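PDB 5V13: AAEL008620-PA odorant-binding protein from Aedes aegypti, which binds juvenile hormone III and is a hemolymph member of the mosquito odorant-binding protein family. Local coordinates for residues 93-98 against 137-142; 168-173 against 190-195; 198-203 against 259-264. All coordinates share one frame; numbering follows the deposited sequence.

Interaction 1: 93-98 against 137-142; sequences SFFHAD and HSTILR
The ring of Phe95 lies against Thr139, and this CH-pi contact is central to the meeting of the two segments. The methyl CG2 of Thr139 stands 3.8 Å from the centroid of the Phe95 ring. It is only 8° off the ring normal, so the methyl sits over the middle of the face. The two side chains cross at about a right angle. Thr139 OG1 passes nearer the far end of the same ring, 3.7 Å from Phe95 CZ. The opposite face of the ring is covered from its own chain by the backbone N of Ala97. The ring is thus held between a methyl group and a peptide. Its reach comes from the first torsion, which sets CG opposite the backbone N (chi1 -176°).

Two further van der Waals touches involve Arg142. Its CB sits at the edge of the Phe95 ring, 4.1 Å from CD1. Farther out, Ala97 CB lies over one face of the Arg142 guanidinium, 3.6 Å from NH1. The Arg142 side chain therefore runs past the ring to the Ala97 methyl.

The polar end of Arg142 is held from outside the two segments: NE forms a salt bridge with Asp150 OD2.

The contact joins a helix-connecting turn, between helices 84-94 and 99-113, to the short helix 137-143 in the all-helical odorant-binding-protein (PBP/GOBP) fold. Phe95 and Thr139 both also touch helix 99-113, Phe95 through Gln101 and Leu102, Thr139 through Gln101 and Leu105. On the other side of helix 137-143, Ile140 packs on Tyr129 and Tyr133 of helix 122-135 and lies in the hormone pocket, touching the bound juvenile hormone.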
loop_
_atom_site.group_PDB
_atom_site.type_symbol
_atom_site.label_atom_id
_atom_site.label_comp_id
_atom_site.label_asym_id
_atom_site.label_seq_id
_atom_site.Cartn_x
_atom_site.Cartn_y
_atom_site.Cartn_z
ATOM N N SER B 93 -9.141 13.652 -12.741
ATOM C CA SER B 93 -8.534 12.974 -11.605
ATOM C C SER B 93 -7.408 12.034 -12.016
ATOM O O SER B 93 -6.431 11.888 -11.271
ATOM C CB SER B 93 -9.598 12.199 -10.820
ATOM O OG SER B 93 -8.998 11.435 -9.784
ATOM N N PHE B 94 -7.520 11.375 -13.175
ATOM C CA PHE B 94 -6.665 10.226 -13.467
ATOM C C PHE B 94 -5.940 10.244 -14.808
ATOM O O PHE B 94 -5.265 9.259 -15.127
ATOM C CB PHE B 94 -7.466 8.917 -13.387
ATOM C CG PHE B 94 -7.882 8.529 -11.979
ATOM C CD1 PHE B 94 -6.930 8.249 -11.007
ATOM C CD2 PHE B 94 -9.222 8.431 -11.640
ATOM C CE1 PHE B 94 -7.310 7.908 -9.711
ATOM C CE2 PHE B 94 -9.615 8.068 -10.359
ATOM C CZ PHE B 94 -8.651 7.804 -9.387
ATOM N N PHE B 95 -6.050 11.300 -15.609
ATOM C CA PHE B 95 -5.305 11.366 -16.868
ATOM C C PHE B 95 -4.305 12.516 -16.797
ATOM O O PHE B 95 -4.693 13.687 -16.890
ATOM C CB PHE B 95 -6.231 11.527 -18.074
ATOM C CG PHE B 95 -5.495 11.510 -19.383
ATOM C CD1 PHE B 95 -5.023 10.315 -19.906
ATOM C CD2 PHE B 95 -5.252 12.679 -20.072
ATOM C CE1 PHE B 95 -4.328 10.290 -21.105
ATOM C CE2 PHE B 95 -4.563 12.667 -21.272
ATOM C CZ PHE B 95 -4.097 11.469 -21.791
ATOM N N HIS B 96 -3.016 12.179 -16.660
ATOM C CA HIS B 96 -1.949 13.172 -16.555
ATOM C C HIS B 96 -0.893 13.032 -17.643
ATOM O O HIS B 96 0.146 13.702 -17.571
ATOM C CB HIS B 96 -1.288 13.074 -15.181
ATOM C CG HIS B 96 -2.255 12.765 -14.084
ATOM N ND1 HIS B 96 -3.288 13.615 -13.748
ATOM C CD2 HIS B 96 -2.372 11.687 -13.271
ATOM C CE1 HIS B 96 -3.992 13.079 -12.765
ATOM N NE2 HIS B 96 -3.457 11.909 -12.458
ATOM N N ALA B 97 -1.131 12.195 -18.650
ATOM C CA ALA B 97 -0.116 11.892 -19.654
ATOM C C ALA B 97 -0.054 12.889 -20.810
ATOM O O ALA B 97 0.943 12.891 -21.543
ATOM C CB ALA B 97 -0.347 10.484 -20.215
ATOM N N ASP B 98 -1.076 13.738 -21.001
ATOM C CA ASP B 98 -1.100 14.582 -22.195
ATOM C C ASP B 98 -2.076 15.744 -22.036
ATOM O O ASP B 98 -3.285 15.567 -22.241
ATOM C CB ASP B 98 -1.475 13.735 -23.418
ATOM C CG ASP B 98 -1.236 14.451 -24.739
ATOM O OD1 ASP B 98 -1.365 15.693 -24.793
ATOM O OD2 ASP B 98 -0.922 13.756 -25.733
ATOM N N HIS B 137 -10.083 6.978 -27.297
ATOM C CA HIS B 137 -9.877 5.600 -26.859
ATOM C C HIS B 137 -8.770 5.482 -25.809
ATOM O O HIS B 137 -8.992 4.980 -24.701
ATOM C CB HIS B 137 -9.557 4.744 -28.093
ATOM C CG HIS B 137 -9.384 3.290 -27.798
ATOM N ND1 HIS B 137 -8.161 2.733 -27.496
ATOM C CD2 HIS B 137 -10.280 2.274 -27.769
ATOM C CE1 HIS B 137 -8.311 1.436 -27.285
ATOM N NE2 HIS B 137 -9.587 1.133 -27.446
ATOM N N SER B 138 -7.560 5.925 -26.150
ATOM C CA SER B 138 -6.427 5.696 -25.251
ATOM C C SER B 138 -6.524 6.539 -23.986
ATOM O O SER B 138 -6.007 6.135 -22.934
ATOM C CB SER B 138 -5.112 5.978 -25.982
ATOM O OG SER B 138 -5.012 7.348 -26.323
ATOM N N THR B 139 -7.185 7.703 -24.062
ATOM C CA THR B 139 -7.401 8.516 -22.865
ATOM C C THR B 139 -8.399 7.846 -21.921
ATOM O O THR B 139 -8.166 7.781 -20.714
ATOM C CB THR B 139 -7.883 9.916 -23.262
ATOM O OG1 THR B 139 -6.869 10.581 -24.030
ATOM C CG2 THR B 139 -8.220 10.762 -22.038
ATOM N N ILE B 140 -9.505 7.324 -22.467
ATOM C CA ILE B 140 -10.509 6.628 -21.658
ATOM C C ILE B 140 -9.899 5.406 -20.977
ATOM O O ILE B 140 -10.099 5.170 -19.782
ATOM C CB ILE B 140 -11.702 6.229 -22.546
ATOM C CG1 ILE B 140 -12.400 7.476 -23.081
ATOM C CG2 ILE B 140 -12.663 5.275 -21.805
ATOM C CD1 ILE B 140 -13.327 7.165 -24.293
ATOM N N LEU B 141 -9.181 4.588 -21.745
ATOM C CA LEU B 141 -8.502 3.425 -21.182
ATOM C C LEU B 141 -7.674 3.815 -19.964
ATOM O O LEU B 141 -7.781 3.205 -18.894
ATOM C CB LEU B 141 -7.617 2.790 -22.260
ATOM C CG LEU B 141 -6.786 1.519 -22.054
ATOM C CD1 LEU B 141 -6.334 1.016 -23.429
ATOM C CD2 LEU B 141 -5.554 1.722 -21.150
ATOM N N ARG B 142 -6.862 4.855 -20.104
ATOM C CA ARG B 142 -5.942 5.192 -19.027
ATOM C C ARG B 142 -6.679 5.728 -17.799
ATOM O O ARG B 142 -6.348 5.358 -16.667
ATOM C CB ARG B 142 -4.911 6.193 -19.544
ATOM C CG ARG B 142 -3.743 6.345 -18.623
ATOM C CD ARG B 142 -2.482 6.667 -19.392
ATOM N NE ARG B 142 -1.328 6.473 -18.527
ATOM C CZ ARG B 142 -0.069 6.596 -18.918
ATOM N NH1 ARG B 142 0.217 6.920 -20.176
ATOM N NH2 ARG B 142 0.903 6.391 -18.042
#

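Interaction 2: 168-173 against 190-195; sequences MFVDFC and EAFLDC
Val170 meets Phe192 near the start of helix 169-177. Its CG1 methyl is 4.1 Å from Phe192 CZ. The carbonyl O of Val170 lies at the edge of the same ring, near its plane and 4.0 Å from CE1. Phe192 carries on beyond this contact to the rings of Phe179 and Trp181.

Phe172 turns its ring toward the sulfur of Cys195. CD2 is 3.9 Å from Cys195 SG, and the sulfur approaches the ring obliquely. This is a sulfur-aromatic contact. It accompanies a disulfide between two helices, a recurrent feature of odorant-binding proteins. Here helices 169-177 and 190-199 run roughly antiparallel, with local axes 9.5 Å apart at 146°.

Cys173 supplies one half of that disulfide. Its SG is bonded to Cys195 SG at 2.1 Å, with a left-handed twist (chi3 -74°). The two cysteines reach the bond differently. Cys173 SG lies opposite its own carbonyl carbon, whereas Cys195 SG lies opposite its own backbone N. Cys173 CB also rests on Phe192, 3.8 Å from CD1, and the backbone C of Cys173 lies in the ring plane at the edge of Phe192.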
loop_
_atom_site.group_PDB
_atom_site.type_symbol
_atom_site.label_atom_id
_atom_site.label_comp_id
_atom_site.label_asym_id
_atom_site.label_seq_id
_atom_site.Cartn_x
_atom_site.Cartn_y
_atom_site.Cartn_z
ATOM N N MET B 168 -9.739 -7.650 2.080
ATOM C CA MET B 168 -11.164 -7.950 2.179
ATOM C C MET B 168 -11.927 -6.710 2.621
ATOM O O MET B 168 -11.384 -5.837 3.298
ATOM C CB MET B 168 -11.430 -9.088 3.165
ATOM C CG MET B 168 -10.779 -10.398 2.768
ATOM S SD MET B 168 -11.103 -11.740 3.945
ATOM C CE MET B 168 -9.702 -12.808 3.660
ATOM N N PHE B 169 -13.213 -6.661 2.262
ATOM C CA PHE B 169 -13.991 -5.459 2.522
ATOM C C PHE B 169 -14.259 -5.249 4.007
ATOM O O PHE B 169 -14.294 -4.102 4.465
ATOM C CB PHE B 169 -15.303 -5.473 1.731
ATOM C CG PHE B 169 -15.355 -4.389 0.686
ATOM C CD1 PHE B 169 -15.181 -3.060 1.051
ATOM C CD2 PHE B 169 -15.515 -4.693 -0.655
ATOM C CE1 PHE B 169 -15.179 -2.050 0.099
ATOM C CE2 PHE B 169 -15.513 -3.690 -1.608
ATOM C CZ PHE B 169 -15.341 -2.368 -1.230
ATOM N N VAL B 170 -14.469 -6.315 4.780
ATOM C CA VAL B 170 -14.734 -6.079 6.201
ATOM C C VAL B 170 -13.533 -5.404 6.860
ATOM O O VAL B 170 -13.686 -4.420 7.596
ATOM C CB VAL B 170 -15.126 -7.379 6.921
ATOM C CG1 VAL B 170 -15.164 -7.139 8.447
ATOM C CG2 VAL B 170 -16.478 -7.834 6.440
ATOM N N ASP B 171 -12.323 -5.896 6.569
ATOM C CA ASP B 171 -11.100 -5.286 7.095
ATOM C C ASP B 171 -10.994 -3.821 6.697
ATOM O O ASP B 171 -10.632 -2.964 7.517
ATOM C CB ASP B 171 -9.870 -6.048 6.591
ATOM C CG ASP B 171 -8.552 -5.432 7.082
ATOM O OD1 ASP B 171 -8.244 -5.573 8.282
ATOM O OD2 ASP B 171 -7.826 -4.806 6.280
ATOM N N PHE B 172 -11.248 -3.526 5.419
ATOM C CA PHE B 172 -11.232 -2.144 4.948
ATOM C C PHE B 172 -12.218 -1.287 5.734
ATOM O O PHE B 172 -11.898 -0.167 6.154
ATOM C CB PHE B 172 -11.555 -2.123 3.449
ATOM C CG PHE B 172 -11.774 -0.757 2.897
ATOM C CD1 PHE B 172 -10.696 0.012 2.467
ATOM C CD2 PHE B 172 -13.054 -0.232 2.795
ATOM C CE1 PHE B 172 -10.901 1.288 1.968
ATOM C CE2 PHE B 172 -13.259 1.038 2.291
ATOM C CZ PHE B 172 -12.173 1.798 1.879
ATOM N N CYS B 173 -13.430 -1.802 5.944
ATOM C CA CYS B 173 -14.458 -1.012 6.614
ATOM C C CYS B 173 -14.170 -0.859 8.102
ATOM O O CYS B 173 -14.456 0.197 8.680
ATOM C CB CYS B 173 -15.822 -1.642 6.385
ATOM S SG CYS B 173 -16.271 -1.555 4.649
ATOM N N GLU B 190 -23.515 2.200 12.527
ATOM C CA GLU B 190 -24.163 2.360 11.227
ATOM C C GLU B 190 -23.157 2.680 10.118
ATOM O O GLU B 190 -23.322 2.237 8.976
ATOM C CB GLU B 190 -25.233 3.451 11.324
ATOM C CG GLU B 190 -26.242 3.466 10.187
ATOM C CD GLU B 190 -25.834 4.390 9.055
ATOM O OE1 GLU B 190 -25.709 3.918 7.904
ATOM O OE2 GLU B 190 -25.635 5.596 9.318
ATOM N N ALA B 191 -22.113 3.457 10.422
ATOM C CA ALA B 191 -21.142 3.778 9.378
ATOM C C ALA B 191 -20.385 2.537 8.916
ATOM O O ALA B 191 -20.056 2.408 7.730
ATOM C CB ALA B 191 -20.168 4.850 9.869
ATOM N N PHE B 192 -20.093 1.611 9.833
ATOM C CA PHE B 192 -19.429 0.369 9.446
ATOM C C PHE B 192 -20.347 -0.497 8.594
ATOM O O PHE B 192 -19.941 -0.981 7.531
ATOM C CB PHE B 192 -18.963 -0.393 10.690
ATOM C CG PHE B 192 -18.603 -1.829 10.428
ATOM C CD1 PHE B 192 -17.390 -2.164 9.836
ATOM C CD2 PHE B 192 -19.463 -2.853 10.800
ATOM C CE1 PHE B 192 -17.051 -3.489 9.606
ATOM C CE2 PHE B 192 -19.132 -4.180 10.576
ATOM C CZ PHE B 192 -17.926 -4.504 9.970
ATOM N N LEU B 193 -21.597 -0.680 9.034
ATOM C CA LEU B 193 -22.559 -1.461 8.251
ATOM C C LEU B 193 -22.732 -0.880 6.853
ATOM O O LEU B 193 -22.758 -1.617 5.858
ATOM C CB LEU B 193 -23.907 -1.524 8.977
ATOM C CG LEU B 193 -23.877 -2.260 10.322
ATOM C CD1 LEU B 193 -25.182 -2.069 11.098
ATOM C CD2 LEU B 193 -23.563 -3.745 10.113
ATOM N N ASP B 194 -22.868 0.442 6.758
ATOM C CA ASP B 194 -23.038 1.072 5.454
ATOM C C ASP B 194 -21.844 0.795 4.550
ATOM O O ASP B 194 -22.011 0.467 3.365
ATOM C CB ASP B 194 -23.251 2.577 5.631
ATOM C CG ASP B 194 -23.662 3.265 4.344
ATOM O OD1 ASP B 194 -24.741 2.936 3.812
ATOM O OD2 ASP B 194 -22.901 4.131 3.867
ATOM N N CYS B 195 -20.629 0.901 5.100
ATOM C CA CYS B 195 -19.424 0.617 4.322
ATOM C C CYS B 195 -19.429 -0.816 3.799
ATOM O O CYS B 195 -19.137 -1.059 2.621
ATOM C CB CYS B 195 -18.175 0.873 5.174
ATOM S SG CYS B 195 -16.571 0.474 4.362
#

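Interaction 3: 198-203 against 259-264; sequences RGFRWI and RDRNQK
Arg261 and Phe200 pack together by a CH-pi contact, and the same arginine binds the carbonyl of Phe200. A turn is thereby packed on a helix, in the helical architecture of this PBP/GOBP (odorant-binding protein) family member. The turn follows helix 190-199, and the helix is 251-264.

Along helix 251-264, Arg261 comes first and sends its side chain to the turn. Its CG lies over the centre of the Phe200 ring, 3.6 Å from the centroid and 4° off the normal. Its CB adds to this, 4.0 Å from Phe200 CE2. The chain then bends (chi2 57°) and carries the guanidinium beyond the ring to the backbone, where Phe200 CA lies over one guanidinium face. NH1 donates to Phe200 O at 3.0 Å, in the carbonyl plane and on a lone pair. The bond is bent, with an N-H...O angle of 132°. NH2 reaches Phe200 O only weakly, at 3.3 Å. NH1 also forms salt bridges with Asp217 OD2 and Glu213 OE2. Trp202 NE1 donates to the same Asp217 oxygen and lies 4.1 Å from Arg261 NH1. The acids probably offset the charge of this buried arginine.

Asn262 meets the far end of the ring obliquely. Its amide serves other partners, Val170 and Asp178 of the third subunit. What touches the ring is nearer the main chain: Asn262 CB is 4.2 Å from Phe200 CZ, and the backbone N of Asn262 is closer to that atom, at 3.8 Å.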
loop_
_atom_site.group_PDB
_atom_site.type_symbol
_atom_site.label_atom_id
_atom_site.label_comp_id
_atom_site.label_asym_id
_atom_site.label_seq_id
_atom_site.Cartn_x
_atom_site.Cartn_y
_atom_site.Cartn_z
ATOM N N ARG B 198 -22.350 -1.500 1.166
ATOM C CA ARG B 198 -22.061 -0.876 -0.123
ATOM C C ARG B 198 -20.901 -1.556 -0.835
ATOM O O ARG B 198 -20.897 -1.627 -2.069
ATOM C CB ARG B 198 -21.771 0.619 0.046
ATOM C CG ARG B 198 -23.008 1.420 0.393
ATOM C CD ARG B 198 -22.730 2.906 0.550
ATOM N NE ARG B 198 -23.960 3.624 0.896
ATOM C CZ ARG B 198 -24.694 4.306 0.019
ATOM N NH1 ARG B 198 -24.310 4.398 -1.255
ATOM N NH2 ARG B 198 -25.796 4.923 0.421
ATOM N N GLY B 199 -19.908 -2.050 -0.088
ATOM C CA GLY B 199 -18.849 -2.831 -0.708
ATOM C C GLY B 199 -19.354 -4.142 -1.288
ATOM O O GLY B 199 -18.911 -4.570 -2.359
ATOM N N PHE B 200 -20.280 -4.804 -0.581
ATOM C CA PHE B 200 -20.926 -6.017 -1.075
ATOM C C PHE B 200 -21.942 -5.730 -2.182
ATOM O O PHE B 200 -22.443 -6.678 -2.801
ATOM C CB PHE B 200 -21.648 -6.751 0.078
ATOM C CG PHE B 200 -20.721 -7.423 1.093
ATOM C CD1 PHE B 200 -19.339 -7.315 0.993
ATOM C CD2 PHE B 200 -21.259 -8.177 2.145
ATOM C CE1 PHE B 200 -18.491 -7.940 1.928
ATOM C CE2 PHE B 200 -20.427 -8.805 3.092
ATOM C CZ PHE B 200 -19.041 -8.687 2.983
ATOM N N ARG B 201 -22.274 -4.455 -2.416
ATOM C CA ARG B 201 -23.391 -4.048 -3.282
ATOM C C ARG B 201 -24.732 -4.606 -2.803
ATOM O O ARG B 201 -25.669 -4.771 -3.598
ATOM C CB ARG B 201 -23.141 -4.422 -4.750
ATOM C CG ARG B 201 -22.245 -3.426 -5.523
ATOM C CD ARG B 201 -20.779 -3.431 -5.021
ATOM N NE ARG B 201 -19.883 -2.621 -5.865
ATOM C CZ ARG B 201 -18.579 -2.445 -5.637
ATOM N NH1 ARG B 201 -17.985 -3.026 -4.586
ATOM N NH2 ARG B 201 -17.858 -1.693 -6.468
ATOM N N TRP B 202 -24.849 -4.885 -1.496
ATOM C CA TRP B 202 -26.166 -5.122 -0.902
ATOM C C TRP B 202 -26.968 -3.827 -0.817
ATOM O O TRP B 202 -28.201 -3.849 -0.894
ATOM C CB TRP B 202 -26.037 -5.732 0.497
ATOM C CG TRP B 202 -25.534 -7.130 0.548
ATOM C CD1 TRP B 202 -25.045 -7.864 -0.486
ATOM C CD2 TRP B 202 -25.495 -7.984 1.701
ATOM N NE1 TRP B 202 -24.681 -9.111 -0.050
ATOM C CE2 TRP B 202 -24.957 -9.218 1.287
ATOM C CE3 TRP B 202 -25.857 -7.821 3.043
ATOM C CZ2 TRP B 202 -24.770 -10.285 2.161
ATOM C CZ3 TRP B 202 -25.670 -8.892 3.920
ATOM C CH2 TRP B 202 -25.140 -10.107 3.472
ATOM N N ILE B 203 -26.284 -2.702 -0.642
ATOM C CA ILE B 203 -26.867 -1.369 -0.764
ATOM C C ILE B 203 -26.208 -0.700 -1.959
ATOM O O ILE B 203 -24.974 -0.670 -2.053
ATOM C CB ILE B 203 -26.672 -0.539 0.515
ATOM C CG1 ILE B 203 -27.519 -1.123 1.648
ATOM C CG2 ILE B 203 -27.033 0.945 0.263
ATOM C CD1 ILE B 203 -27.370 -0.390 2.976
ATOM N N ARG B 259 -19.273 -13.501 6.268
ATOM C CA ARG B 259 -17.937 -14.088 6.240
ATOM C C ARG B 259 -17.646 -14.720 4.887
ATOM O O ARG B 259 -16.559 -14.538 4.329
ATOM C CB ARG B 259 -17.792 -15.134 7.345
ATOM C CG ARG B 259 -17.137 -14.622 8.625
ATOM C CD ARG B 259 -16.656 -15.766 9.544
ATOM N NE ARG B 259 -15.434 -16.418 9.063
ATOM C CZ ARG B 259 -14.193 -15.997 9.321
ATOM N NH1 ARG B 259 -13.989 -14.909 10.061
ATOM N NH2 ARG B 259 -13.150 -16.662 8.829
ATOM N N ASP B 260 -18.615 -15.459 4.346
ATOM C CA ASP B 260 -18.436 -16.133 3.063
ATOM C C ASP B 260 -18.214 -15.134 1.933
ATOM O O ASP B 260 -17.284 -15.291 1.132
ATOM C CB ASP B 260 -19.654 -17.010 2.775
ATOM C CG ASP B 260 -19.447 -17.908 1.576
ATOM O OD1 ASP B 260 -18.648 -18.850 1.695
ATOM O OD2 ASP B 260 -20.071 -17.669 0.523
ATOM N N ARG B 261 -19.066 -14.098 1.848
ATOM C CA ARG B 261 -18.880 -13.075 0.818
ATOM C C ARG B 261 -17.569 -12.336 1.027
ATOM O O ARG B 261 -16.849 -12.050 0.062
ATOM C CB ARG B 261 -20.060 -12.082 0.822
ATOM C CG ARG B 261 -19.939 -10.907 -0.169
ATOM C CD ARG B 261 -19.755 -11.379 -1.629
ATOM N NE ARG B 261 -19.409 -10.288 -2.541
ATOM C CZ ARG B 261 -20.282 -9.417 -3.039
ATOM N NH1 ARG B 261 -21.559 -9.500 -2.696
ATOM N NH2 ARG B 261 -19.876 -8.446 -3.858
ATOM N N ASN B 262 -17.249 -12.017 2.287
ATOM C CA ASN B 262 -16.050 -11.246 2.598
ATOM C C ASN B 262 -14.813 -11.871 1.978
ATOM O O ASN B 262 -13.966 -11.159 1.425
ATOM C CB ASN B 262 -15.865 -11.137 4.111
ATOM C CG ASN B 262 -14.800 -10.133 4.491
ATOM O OD1 ASN B 262 -14.718 -9.048 3.919
ATOM N ND2 ASN B 262 -13.978 -10.489 5.465
ATOM N N GLN B 263 -14.689 -13.199 2.068
ATOM C CA GLN B 263 -13.509 -13.876 1.526
ATOM C C GLN B 263 -13.393 -13.649 0.030
ATOM O O GLN B 263 -12.283 -13.525 -0.506
ATOM C CB GLN B 263 -13.563 -15.382 1.806
ATOM C CG GLN B 263 -14.056 -15.770 3.182
ATOM C CD GLN B 263 -13.178 -15.232 4.293
ATOM O OE1 GLN B 263 -11.960 -15.413 4.274
ATOM N NE2 GLN B 263 -13.797 -14.562 5.273
ATOM N N LYS B 264 -14.534 -13.602 -0.663
ATOM C CA LYS B 264 -14.557 -13.380 -2.104
ATOM C C LYS B 264 -14.279 -11.934 -2.502
ATOM O O LYS B 264 -14.150 -11.659 -3.703
ATOM C CB LYS B 264 -15.911 -13.802 -2.689
ATOM C CG LYS B 264 -16.301 -15.260 -2.436
ATOM C CD LYS B 264 -17.674 -15.526 -3.067
ATOM C CE LYS B 264 -18.419 -16.639 -2.350
ATOM N NZ LYS B 264 -17.612 -17.879 -2.271
#

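Interactions 2 and 3 are neighbours, with centres 9 Å apart. Both use helix 190-199, the disulfide lying upstream of the turn that receives Arg261. They are also joined directly by a probable hydrogen bond: Val170 N of interaction 2 lies 2.9 Å from Asn262 OD1 of interaction 3. Both touch the third subunit, whereas interaction 1 reaches the second. Interaction 1 stands apart, with its centre 31 Å from that of interaction 2 and 30 Å from that of interaction 3. It lies across the centre of the chain from interaction 3. It is also the one of the three that includes a hormone-pocket residue, Ile140, although the side chain of Thr139 remains about 11 Å from the ligand.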